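Local coordinates for protein maleate cis-trans isomerase (Pseudomonas putida, PDB 4FQ5) that probably catalyses the cis-trans isomerisation of the double bond of maleate to give fumarate, and is captured here with maleate bound, at residues M199-P202 with G203-A206. The protein carries 1 engineered substitution. Numbering follows the deposited sequence.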
loop_
_atom_site.group_PDB
_atom_site.type_symbol
_atom_site.label_atom_id
_atom_site.label_comp_id
_atom_site.label_asym_id
_atom_site.label_seq_id
_atom_site.Cartn_x
_atom_site.Cartn_y
_atom_site.Cartn_z
ATOM N N MET A 199 -0.523 22.387 -9.468
ATOM C CA MET A 199 -1.401 22.419 -10.640
ATOM C C MET A 199 -1.239 23.704 -11.455
ATOM O O MET A 199 -1.717 23.787 -12.585
ATOM C CB MET A 199 -2.868 22.176 -10.261
ATOM C CG MET A 199 -3.171 20.764 -9.760
ATOM S SD MET A 199 -2.481 19.415 -10.748
ATOM C CE MET A 199 -3.140 19.792 -12.374
ATOM N N ASN A 200 -0.547 24.692 -10.885
ATOM C CA ASN A 200 -0.121 25.871 -11.627
ATOM C C ASN A 200 0.999 25.560 -12.614
ATOM O O ASN A 200 1.179 26.282 -13.587
ATOM C CB ASN A 200 0.355 26.982 -10.680
ATOM C CG ASN A 200 -0.766 27.582 -9.856
ATOM O OD1 ASN A 200 -1.935 27.515 -10.224
ATOM N ND2 ASN A 200 -0.408 28.185 -8.733
ATOM N N LEU A 201 1.752 24.491 -12.358
ATOM C CA LEU A 201 2.972 24.217 -13.122
ATOM C C LEU A 201 2.763 23.909 -14.610
ATOM O O LEU A 201 3.553 24.376 -15.434
ATOM C CB LEU A 201 3.836 23.139 -12.444
ATOM C CG LEU A 201 4.433 23.500 -11.077
ATOM C CD1 LEU A 201 5.064 22.269 -10.442
ATOM C CD2 LEU A 201 5.456 24.625 -11.193
ATOM N N PRO A 202 1.717 23.123 -14.965
ATOM C CA PRO A 202 1.480 22.887 -16.389
ATOM C C PRO A 202 1.281 24.176 -17.207
ATOM O O PRO A 202 1.769 24.262 -18.328
ATOM C CB PRO A 202 0.211 22.030 -16.391
ATOM C CG PRO A 202 0.282 21.284 -15.101
ATOM C CD PRO A 202 0.823 22.298 -14.128
ATOM N N GLY A 203 0.593 25.165 -16.643
ATOM C CA GLY A 203 0.351 26.433 -17.333
ATOM C C GLY A 203 1.601 27.290 -17.443
ATOM O O GLY A 203 1.797 27.986 -18.439
ATOM N N ILE A 204 2.441 27.249 -16.410
ATOM C CA ILE A 204 3.740 27.924 -16.435
ATOM C C ILE A 204 4.607 27.339 -17.548
ATOM O O ILE A 204 5.169 28.072 -18.368
ATOM C CB ILE A 204 4.443 27.842 -15.056
ATOM C CG1 ILE A 204 3.747 28.778 -14.064
ATOM C CG2 ILE A 204 5.925 28.179 -15.174
ATOM C CD1 ILE A 204 4.015 28.481 -12.600
ATOM N N ILE A 205 4.686 26.012 -17.592
ATOM C CA ILE A 205 5.486 25.319 -18.601
ATOM C C ILE A 205 4.930 25.531 -20.021
ATOM O O ILE A 205 5.699 25.663 -20.982
ATOM C CB ILE A 205 5.670 23.825 -18.238
ATOM C CG1 ILE A 205 6.625 23.712 -17.039
ATOM C CG2 ILE A 205 6.199 23.024 -19.421
ATOM C CD1 ILE A 205 6.699 22.342 -16.404
ATOM N N ALA A 206 3.603 25.591 -20.137
ATOM C CA ALA A 206 2.936 25.896 -21.408
ATOM C C ALA A 206 3.325 27.274 -21.957
ATOM O O ALA A 206 3.400 27.462 -23.169
ATOM C CB ALA A 206 1.424 25.801 -21.250
HETATM O O HOH W 1 -1.576 25.080 -14.916
#
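Ile204 leans back over the preceding residues of the short helix 201-206: its CD1 reaches 3.7 Å from Asn200 O and, at 4.4 Å, just grazes the CD2 methyl of Leu201. Its CG1 branch lies beside the backbone N and anti to the carbonyl carbon (chi1 -73°), which turns the ethyl arm toward the preceding turn. Ile205 has the same first torsion, and its CG1 rests 3.5 Å from Leu201 O, the same oxygen that accepts the hydrogen bond of Ile205 N. Asn200 O accepts a hydrogen bond from Ile204 N and a weak one from Gly203 N. A water bridges the same turn, donating to Met199 O and accepting from Gly203 N, so this early amide has a second partner. One step further on, Ala206 N bonds to Pro202 O at 2.9 Å, and the CB methyl of Ala206 lies 3.3 Å from that Pro202 O. Pro202 has no amide hydrogen to give, and its CB lies 3.2 Å from Gly203 N. The helix has an inner side, where Leu201 and Ile205 pack on Ile218, just beyond strand 215-217, while Pro202 and Ile205 meet Val233 of helix 230-237.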